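Local structure of putative glycosyl hydrolase (Bacteroides thetaiotaomicron VPI-5482, 3K11) at residues A[86-91]-A[104-109]; A[110-115]-A[163-168]; A[350-355]-A[426-431]. The protein probably acts as a hydrolase of the family 88 glycosyl hydrolases, although its own substrate is not established. One frame throughout, in Å; residues are numbered along the deposited sequence.

Overall arrangement
The three contacts follow one another along the chain, none enclosing or crossing another. Contact 1 closes the tight turn between helix 82-98 and helix 101-128, two consecutive helices that fold back on each other. Contact 2 then uses the next turns of helix 101-128 and closes a mostly helical loop, bringing in the residues that lead into helix 167-180. These two contacts adjoin: their centres are about 12 Å apart, and the rings of Tyr88 and Phe111 meet. Contact 3 closes a later loop, tying helix 347-362 to the hairpin strand 425-427 and the residues after it. It lies across the chain's centre from contact 2, about 39 Å between centres.

Contact 1: residues A[86-91]-A[104-109]; sequences VTYSAL and TDYVQN
Tyr88 and Leu91 of helix 82-98 face Tyr106 and Val107 of helix 101-128 where the two helices run roughly antiparallel, their local axes 9.2 Å apart at closest approach and their N-to-C directions 139° apart. Val107 stands at the middle of the interface and shares its two methyls between two partners. With CG1 anti to the backbone N (chi1 -175°), that methyl meets the tyrosine, Val107 CG1 lying 3.9 Å from Tyr88 CD1. The other branch packs on leucine, with Val107 CG2 3.6 Å from Leu91 CB, and also rests against the carbonyl O of Tyr88. A beta-branched residue suits this place, because its short, stiff fork fills the gap between two side chains one turn apart.

Tyr106 leaves its helix pointing at the other one, and Leu91 crosses it obliquely, its CD1 reaching the CD1 and CE1 carbons of the ring. This is the tightest meeting of the interface, Leu91 CD1 coming within 3.3 Å of Tyr106 CD1. Next to it the two tyrosines cross at about a right angle, with 3.9 Å between Tyr88 CE1 and Tyr106 CE1, a contact of ring carbons rather than a stack. Both hydroxyls are engaged elsewhere: that of Tyr88 with the carbonyl O of Leu79, that of Tyr106 with Thr47 and Trp84. Helix 29-45 adds Phe40 against Leu91 and Ile43 against Tyr106, while Leu157 of helix 148-160 packs on Val107.

Packing of successive antiparallel helices is consistent with the six-hairpin glycosidase clan to which the family belongs. The side-chain packing here is between hydrocarbon and aromatic carbon, so the buried match depends on shape and on excluding water, while tyrosine lets each ring pack in the interior as its hydroxyl finds a polar partner beyond it.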
loop_
_atom_site.group_PDB
_atom_site.type_symbol
_atom_site.label_atom_id
_atom_site.label_comp_id
_atom_site.label_asym_id
_atom_site.label_seq_id
_atom_site.Cartn_x
_atom_site.Cartn_y
_atom_site.Cartn_z
ATOM N N VAL A 86 20.306 -21.933 -13.927
ATOM C CA VAL A 86 20.362 -20.475 -14.061
ATOM C C VAL A 86 21.814 -19.988 -14.047
ATOM O O VAL A 86 22.243 -19.145 -14.879
ATOM C CB VAL A 86 19.511 -19.763 -12.964
ATOM C CG1 VAL A 86 19.588 -18.224 -13.158
ATOM C CG2 VAL A 86 18.082 -20.276 -12.977
ATOM N N THR A 87 22.622 -20.535 -13.141
ATOM C CA THR A 87 24.037 -20.134 -13.046
ATOM C C THR A 87 24.761 -20.382 -14.355
ATOM O O THR A 87 25.568 -19.544 -14.808
ATOM C CB THR A 87 24.724 -20.874 -11.902
ATOM O OG1 THR A 87 24.093 -20.517 -10.666
ATOM C CG2 THR A 87 26.254 -20.561 -11.840
ATOM N N TYR A 88 24.503 -21.533 -14.968
ATOM C CA TYR A 88 25.172 -21.827 -16.241
ATOM C C TYR A 88 24.802 -20.814 -17.337
ATOM O O TYR A 88 25.665 -20.352 -18.083
ATOM C CB TYR A 88 24.841 -23.238 -16.722
ATOM C CG TYR A 88 25.351 -24.335 -15.816
ATOM C CD1 TYR A 88 26.699 -24.398 -15.448
ATOM C CD2 TYR A 88 24.498 -25.327 -15.355
ATOM C CE1 TYR A 88 27.152 -25.405 -14.607
ATOM C CE2 TYR A 88 24.952 -26.336 -14.510
ATOM C CZ TYR A 88 26.278 -26.384 -14.157
ATOM O OH TYR A 88 26.737 -27.383 -13.314
ATOM N N SER A 89 23.511 -20.499 -17.458
ATOM C CA SER A 89 23.062 -19.472 -18.426
ATOM C C SER A 89 23.677 -18.118 -18.124
ATOM O O SER A 89 24.100 -17.404 -19.048
ATOM C CB SER A 89 21.512 -19.362 -18.492
ATOM O OG SER A 89 20.940 -20.350 -19.371
ATOM N N ALA A 90 23.730 -17.763 -16.843
ATOM C CA ALA A 90 24.369 -16.509 -16.414
ATOM C C ALA A 90 25.812 -16.386 -16.866
ATOM O O ALA A 90 26.262 -15.325 -17.367
ATOM C CB ALA A 90 24.287 -16.390 -14.902
ATOM N N LEU A 91 26.569 -17.458 -16.663
ATOM C CA LEU A 91 28.005 -17.467 -17.006
ATOM C C LEU A 91 28.265 -17.473 -18.500
ATOM O O LEU A 91 29.248 -16.861 -18.971
ATOM C CB LEU A 91 28.684 -18.656 -16.316
ATOM C CG LEU A 91 28.823 -18.490 -14.789
ATOM C CD1 LEU A 91 29.248 -19.828 -14.129
ATOM C CD2 LEU A 91 29.760 -17.293 -14.402
ATOM N N THR A 104 32.960 -19.142 -19.267
ATOM C CA THR A 104 32.523 -20.253 -20.109
ATOM C C THR A 104 33.385 -21.501 -19.877
ATOM O O THR A 104 32.876 -22.625 -20.009
ATOM C CB THR A 104 32.422 -19.903 -21.581
ATOM O OG1 THR A 104 33.478 -19.023 -21.931
ATOM C CG2 THR A 104 31.046 -19.258 -21.897
ATOM N N ASP A 105 34.650 -21.335 -19.495
ATOM C CA ASP A 105 35.484 -22.504 -19.148
ATOM C C ASP A 105 34.827 -23.300 -18.021
ATOM O O ASP A 105 34.854 -24.539 -18.008
ATOM C CB ASP A 105 36.855 -22.095 -18.646
ATOM C CG ASP A 105 37.779 -21.563 -19.756
ATOM O OD1 ASP A 105 37.419 -21.655 -20.952
ATOM O OD2 ASP A 105 38.852 -21.028 -19.386
ATOM N N TYR A 106 34.260 -22.588 -17.058
ATOM C CA TYR A 106 33.551 -23.227 -15.958
ATOM C C TYR A 106 32.393 -24.073 -16.444
ATOM O O TYR A 106 32.192 -25.187 -15.989
ATOM C CB TYR A 106 33.027 -22.138 -15.000
ATOM C CG TYR A 106 32.178 -22.643 -13.868
ATOM C CD1 TYR A 106 30.795 -22.767 -14.015
ATOM C CD2 TYR A 106 32.731 -22.959 -12.634
ATOM C CE1 TYR A 106 30.000 -23.211 -12.982
ATOM C CE2 TYR A 106 31.922 -23.413 -11.574
ATOM C CZ TYR A 106 30.555 -23.538 -11.779
ATOM O OH TYR A 106 29.727 -23.981 -10.795
ATOM N N VAL A 107 31.583 -23.512 -17.337
ATOM C CA VAL A 107 30.404 -24.197 -17.829
ATOM C C VAL A 107 30.834 -25.373 -18.682
ATOM O O VAL A 107 30.301 -26.471 -18.572
ATOM C CB VAL A 107 29.474 -23.249 -18.614
ATOM C CG1 VAL A 107 28.197 -23.981 -18.990
ATOM C CG2 VAL A 107 29.106 -21.974 -17.735
ATOM N N GLN A 108 31.799 -25.133 -19.564
ATOM C CA GLN A 108 32.382 -26.227 -20.353
ATOM C C GLN A 108 32.806 -27.391 -19.454
ATOM O O GLN A 108 32.461 -28.547 -19.693
ATOM C CB GLN A 108 33.592 -25.710 -21.138
ATOM C CG GLN A 108 33.266 -24.809 -22.336
ATOM C CD GLN A 108 32.872 -25.590 -23.574
ATOM O OE1 GLN A 108 32.960 -26.814 -23.584
ATOM N NE2 GLN A 108 32.462 -24.889 -24.626
ATOM N N ASN A 109 33.554 -27.070 -18.410
ATOM C CA ASN A 109 34.091 -28.080 -17.540
ATOM C C ASN A 109 33.003 -28.887 -16.850
ATOM O O ASN A 109 33.053 -30.115 -16.850
ATOM C CB ASN A 109 35.011 -27.438 -16.527
ATOM C CG ASN A 109 35.521 -28.410 -15.518
ATOM O OD1 ASN A 109 34.965 -28.533 -14.428
ATOM N ND2 ASN A 109 36.585 -29.132 -15.870
#

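Contact 2: residues A[110-115]-A[163-168]; sequences RFRFLA and SLPVDG
Arg112 and Ser163 are brought together by a long, straight side chain: CG lies anti to the carbonyl carbon (chi1 -71°), the chain runs extended from CG to NE, and the guanidinium turns at its end to meet the serine edge-on. There Arg112 NH2 donates to Ser163 OG at 3.0 Å, nearly in the guanidinium plane (N-H...O 151°). A weak bond of 3.4 Å runs from Arg112 NH1 to Ser163 O. One face of the guanidinium is covered by Leu164 CA and Pro165 CD, the latter 3.6 Å from Arg112 NH1. Outside the segments Asp161 forms a salt bridge with Arg112 and also bonds Ser163, while Gln108 holds Arg112 NE. Replacing Arg112 by an alanine removes the guanidinium, which would probably leave Asp161 without its charged mate and Ser163 OG without this donor.

Farther inside, Leu164 CD2 touches the ring edge of Phe111, 4.0 Å from CD2, and Val166 CG1 packs on Phe111 CB. Small Ala115 lets the chain come close, its CB 3.4 Å from Pro165 O. Pro165 centres an inverse gamma turn, and Val166 is the N-cap residue of helix 167-180. The chemistry thus grades from apolar packing to a charged network at the more exposed margin.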
loop_
_atom_site.group_PDB
_atom_site.type_symbol
_atom_site.label_atom_id
_atom_site.label_comp_id
_atom_site.label_asym_id
_atom_site.label_seq_id
_atom_site.Cartn_x
_atom_site.Cartn_y
_atom_site.Cartn_z
ATOM N N ARG A 110 32.018 -28.198 -16.280
ATOM C CA ARG A 110 30.929 -28.900 -15.579
ATOM C C ARG A 110 30.066 -29.734 -16.517
ATOM O O ARG A 110 29.710 -30.870 -16.196
ATOM C CB ARG A 110 30.068 -27.927 -14.767
ATOM C CG ARG A 110 30.823 -27.132 -13.685
ATOM C CD ARG A 110 31.720 -27.987 -12.868
ATOM N NE ARG A 110 32.247 -27.281 -11.684
ATOM C CZ ARG A 110 33.293 -26.461 -11.683
ATOM N NH1 ARG A 110 33.905 -26.115 -12.814
ATOM N NH2 ARG A 110 33.721 -25.956 -10.543
ATOM N N PHE A 111 29.726 -29.172 -17.673
ATOM C CA PHE A 111 28.938 -29.925 -18.653
ATOM C C PHE A 111 29.668 -31.120 -19.222
ATOM O O PHE A 111 29.084 -32.183 -19.399
ATOM C CB PHE A 111 28.463 -29.015 -19.814
ATOM C CG PHE A 111 27.371 -28.035 -19.456
ATOM C CD1 PHE A 111 26.673 -28.113 -18.261
ATOM C CD2 PHE A 111 26.978 -27.093 -20.397
ATOM C CE1 PHE A 111 25.659 -27.262 -18.002
ATOM C CE2 PHE A 111 25.924 -26.221 -20.111
ATOM C CZ PHE A 111 25.317 -26.292 -18.919
ATOM N N ARG A 112 30.954 -30.973 -19.507
ATOM C CA ARG A 112 31.716 -32.102 -20.036
ATOM C C ARG A 112 31.843 -33.216 -18.979
ATOM O O ARG A 112 31.815 -34.383 -19.317
ATOM C CB ARG A 112 33.091 -31.651 -20.531
ATOM C CG ARG A 112 32.977 -30.845 -21.799
ATOM C CD ARG A 112 34.273 -30.214 -22.220
ATOM N NE ARG A 112 34.008 -29.354 -23.362
ATOM C CZ ARG A 112 33.968 -29.761 -24.628
ATOM N NH1 ARG A 112 34.230 -31.010 -24.952
ATOM N NH2 ARG A 112 33.673 -28.906 -25.582
ATOM N N PHE A 113 31.964 -32.825 -17.706
ATOM C CA PHE A 113 32.069 -33.744 -16.600
ATOM C C PHE A 113 30.762 -34.506 -16.466
ATOM O O PHE A 113 30.757 -35.715 -16.351
ATOM C CB PHE A 113 32.369 -32.978 -15.302
ATOM C CG PHE A 113 32.184 -33.808 -14.048
ATOM C CD1 PHE A 113 33.081 -34.830 -13.749
ATOM C CD2 PHE A 113 31.131 -33.576 -13.191
ATOM C CE1 PHE A 113 32.927 -35.595 -12.602
ATOM C CE2 PHE A 113 30.962 -34.325 -12.042
ATOM C CZ PHE A 113 31.862 -35.340 -11.743
ATOM N N LEU A 114 29.644 -33.805 -16.456
ATOM C CA LEU A 114 28.350 -34.483 -16.346
ATOM C C LEU A 114 28.117 -35.427 -17.536
ATOM O O LEU A 114 27.611 -36.539 -17.351
ATOM C CB LEU A 114 27.222 -33.472 -16.235
ATOM C CG LEU A 114 27.155 -32.665 -14.929
ATOM C CD1 LEU A 114 26.034 -31.629 -15.031
ATOM C CD2 LEU A 114 26.985 -33.578 -13.697
ATOM N N ALA A 115 28.468 -34.982 -18.742
ATOM C CA ALA A 115 28.355 -35.847 -19.961
ATOM C C ALA A 115 29.212 -37.096 -19.854
ATOM O O ALA A 115 28.822 -38.199 -20.284
ATOM C CB ALA A 115 28.743 -35.047 -21.231
ATOM N N SER A 163 31.569 -29.212 -30.330
ATOM C CA SER A 163 32.350 -30.259 -29.670
ATOM C C SER A 163 31.819 -30.608 -28.268
ATOM O O SER A 163 32.285 -31.549 -27.671
ATOM C CB SER A 163 33.806 -29.860 -29.551
ATOM O OG SER A 163 34.038 -28.933 -28.519
ATOM N N LEU A 164 30.868 -29.842 -27.758
ATOM C CA LEU A 164 30.332 -30.064 -26.399
ATOM C C LEU A 164 29.416 -31.293 -26.425
ATOM O O LEU A 164 28.344 -31.256 -27.054
ATOM C CB LEU A 164 29.554 -28.824 -25.952
ATOM C CG LEU A 164 29.053 -28.878 -24.516
ATOM C CD1 LEU A 164 30.212 -28.878 -23.513
ATOM C CD2 LEU A 164 28.051 -27.715 -24.220
ATOM N N PRO A 165 29.816 -32.396 -25.764
ATOM C CA PRO A 165 29.096 -33.643 -25.975
ATOM C C PRO A 165 27.847 -33.845 -25.100
ATOM O O PRO A 165 27.666 -34.907 -24.488
ATOM C CB PRO A 165 30.190 -34.691 -25.722
ATOM C CG PRO A 165 30.947 -34.097 -24.624
ATOM C CD PRO A 165 30.971 -32.602 -24.868
ATOM N N VAL A 166 26.941 -32.870 -25.142
ATOM C CA VAL A 166 25.753 -32.863 -24.287
ATOM C C VAL A 166 24.451 -33.240 -25.008
ATOM O O VAL A 166 23.362 -33.169 -24.420
ATOM C CB VAL A 166 25.594 -31.507 -23.573
ATOM C CG1 VAL A 166 26.685 -31.294 -22.526
ATOM C CG2 VAL A 166 25.495 -30.339 -24.556
ATOM N N ASP A 167 24.537 -33.746 -26.240
ATOM C CA ASP A 167 23.302 -34.081 -26.950
ATOM C C ASP A 167 22.520 -35.166 -26.230
ATOM O O ASP A 167 21.304 -35.085 -26.164
ATOM C CB ASP A 167 23.545 -34.519 -28.384
ATOM C CG ASP A 167 22.225 -34.733 -29.135
ATOM O OD1 ASP A 167 21.482 -33.750 -29.323
ATOM O OD2 ASP A 167 21.908 -35.895 -29.474
ATOM N N GLY A 168 23.191 -36.172 -25.676
ATOM C CA GLY A 168 22.453 -37.232 -24.987
ATOM C C GLY A 168 21.674 -36.684 -23.798
ATOM O O GLY A 168 20.486 -37.011 -23.590
#

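Contact 3: residues A[350-355]-A[426-431]; sequences YGPVAQ and VQYYQE
The ring of Tyr428 lies flat against the backbone of Gly351, whose CA sits over the ring centre, 3.5 Å from the centroid, in a CH-pi contact. At the ring's edge, by the hydroxyl, comes the amide of Gln355, turned 77° from the ring plane. Tyr428 OH donates to Gln355 OE1 at 2.6 Å, within the carbonyl plane and with a C=O...O angle of 155°. Gln355 CG stands anti to the backbone N (chi1 -175°), and a bend at chi2 then helps bring OE1 to the tyrosine hydroxyl; its NE2 is bonded to the carbonyl O of Gly25. Glycine suits position 351, since a CB would run into Tyr428 CG with the ring where it is.

The contact joins helix 347-362 to the antiparallel hairpin of strands 420-422 and 425-427, which follows helix 400-416. Pro352 suits the kink in helix 347-362, having no N-H to give to the preceding turn. The Pro352 and Tyr428 side chains pass one another in opposite senses, Pro352 CD 3.8 Å from Tyr428 CD1, and Pro352 CG approaches Val426 O at 3.5 Å. Val426 CG1 packs on the Gln355 amide, 3.9 Å from CD. Leu413 and Leu414 of helix 400-416 also touch Tyr428, whose carbonyl O bonds Gln195 of the second subunit.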
loop_
_atom_site.group_PDB
_atom_site.type_symbol
_atom_site.label_atom_id
_atom_site.label_comp_id
_atom_site.label_asym_id
_atom_site.label_seq_id
_atom_site.Cartn_x
_atom_site.Cartn_y
_atom_site.Cartn_z
ATOM N N TYR A 350 14.213 3.441 -17.238
ATOM C CA TYR A 350 14.548 2.250 -16.491
ATOM C C TYR A 350 16.001 2.064 -16.101
ATOM O O TYR A 350 16.294 1.253 -15.249
ATOM C CB TYR A 350 13.988 1.005 -17.210
ATOM C CG TYR A 350 12.477 1.037 -17.262
ATOM C CD1 TYR A 350 11.717 0.988 -16.096
ATOM C CD2 TYR A 350 11.797 1.185 -18.483
ATOM C CE1 TYR A 350 10.354 1.049 -16.143
ATOM C CE2 TYR A 350 10.387 1.273 -18.523
ATOM C CZ TYR A 350 9.682 1.182 -17.346
ATOM O OH TYR A 350 8.282 1.220 -17.342
ATOM N N GLY A 351 16.943 2.759 -16.751
ATOM C CA GLY A 351 18.334 2.594 -16.394
ATOM C C GLY A 351 18.597 2.810 -14.915
ATOM O O GLY A 351 19.293 2.029 -14.288
ATOM N N PRO A 352 18.044 3.886 -14.349
ATOM C CA PRO A 352 18.262 4.137 -12.918
ATOM C C PRO A 352 17.644 3.116 -11.971
ATOM O O PRO A 352 18.164 2.909 -10.860
ATOM C CB PRO A 352 17.658 5.522 -12.732
ATOM C CG PRO A 352 17.780 6.162 -14.064
ATOM C CD PRO A 352 17.383 5.035 -14.994
ATOM N N VAL A 353 16.562 2.472 -12.409
ATOM C CA VAL A 353 15.937 1.374 -11.681
ATOM C C VAL A 353 16.892 0.191 -11.603
ATOM O O VAL A 353 17.151 -0.352 -10.543
ATOM C CB VAL A 353 14.620 0.949 -12.334
ATOM C CG1 VAL A 353 13.963 -0.216 -11.537
ATOM C CG2 VAL A 353 13.644 2.161 -12.398
ATOM N N ALA A 354 17.431 -0.194 -12.750
ATOM C CA ALA A 354 18.388 -1.283 -12.819
ATOM C C ALA A 354 19.636 -0.938 -12.004
ATOM O O ALA A 354 20.179 -1.773 -11.266
ATOM C CB ALA A 354 18.733 -1.588 -14.290
ATOM N N GLN A 355 20.141 0.282 -12.170
ATOM C CA GLN A 355 21.358 0.689 -11.495
ATOM C C GLN A 355 21.215 0.642 -9.958
ATOM O O GLN A 355 22.098 0.144 -9.256
ATOM C CB GLN A 355 21.749 2.089 -11.973
ATOM C CG GLN A 355 23.105 2.586 -11.416
ATOM C CD GLN A 355 23.939 3.342 -12.412
ATOM O OE1 GLN A 355 23.843 3.126 -13.619
ATOM N NE2 GLN A 355 24.833 4.172 -11.911
ATOM N N VAL A 426 20.811 9.589 -10.370
ATOM C CA VAL A 426 21.341 8.854 -11.507
ATOM C C VAL A 426 20.460 9.123 -12.717
ATOM O O VAL A 426 19.239 8.960 -12.640
ATOM C CB VAL A 426 21.366 7.352 -11.212
ATOM C CG1 VAL A 426 21.698 6.552 -12.478
ATOM C CG2 VAL A 426 22.346 7.028 -10.059
ATOM N N GLN A 427 21.061 9.603 -13.820
ATOM C CA GLN A 427 20.354 9.776 -15.078
ATOM C C GLN A 427 21.062 9.061 -16.196
ATOM O O GLN A 427 22.284 9.052 -16.255
ATOM C CB GLN A 427 20.182 11.257 -15.408
ATOM C CG GLN A 427 19.200 11.975 -14.473
ATOM C CD GLN A 427 17.728 11.653 -14.758
ATOM O OE1 GLN A 427 17.395 11.181 -15.843
ATOM N NE2 GLN A 427 16.827 12.006 -13.823
ATOM N N TYR A 428 20.283 8.443 -17.085
ATOM C CA TYR A 428 20.836 7.726 -18.231
ATOM C C TYR A 428 20.881 8.588 -19.470
ATOM O O TYR A 428 19.858 9.154 -19.862
ATOM C CB TYR A 428 20.075 6.409 -18.478
ATOM C CG TYR A 428 20.738 5.251 -17.774
ATOM C CD1 TYR A 428 20.895 5.244 -16.390
ATOM C CD2 TYR A 428 21.264 4.182 -18.480
ATOM C CE1 TYR A 428 21.564 4.208 -15.746
ATOM C CE2 TYR A 428 21.917 3.143 -17.846
ATOM C CZ TYR A 428 22.093 3.163 -16.452
ATOM O OH TYR A 428 22.750 2.117 -15.787
ATOM N N TYR A 429 22.043 8.631 -20.119
ATOM C CA TYR A 429 22.243 9.421 -21.341
ATOM C C TYR A 429 22.747 8.483 -22.438
ATOM O O TYR A 429 23.573 7.644 -22.195
ATOM C CB TYR A 429 23.239 10.579 -21.098
ATOM C CG TYR A 429 22.690 11.540 -20.068
ATOM C CD1 TYR A 429 21.727 12.484 -20.419
ATOM C CD2 TYR A 429 23.074 11.467 -18.750
ATOM C CE1 TYR A 429 21.170 13.320 -19.481
ATOM C CE2 TYR A 429 22.517 12.307 -17.805
ATOM C CZ TYR A 429 21.553 13.217 -18.166
ATOM O OH TYR A 429 20.981 14.046 -17.217
ATOM N N GLN A 430 22.252 8.648 -23.646
ATOM C CA GLN A 430 22.618 7.759 -24.725
ATOM C C GLN A 430 23.900 8.238 -25.412
ATOM O O GLN A 430 24.599 7.437 -26.000
ATOM C CB GLN A 430 21.416 7.542 -25.647
ATOM C CG GLN A 430 20.257 6.736 -24.881
ATOM C CD GLN A 430 19.529 7.542 -23.733
ATOM O OE1 GLN A 430 18.999 8.609 -23.989
ATOM N NE2 GLN A 430 19.522 7.012 -22.485
ATOM N N GLU A 431 24.220 9.531 -25.284
ATOM C CA GLU A 431 25.495 10.108 -25.699
ATOM C C GLU A 431 26.204 10.648 -24.450
ATOM O O GLU A 431 25.549 11.194 -23.552
ATOM C CB GLU A 431 25.260 11.277 -26.673
ATOM C CG GLU A 431 24.546 10.898 -27.995
#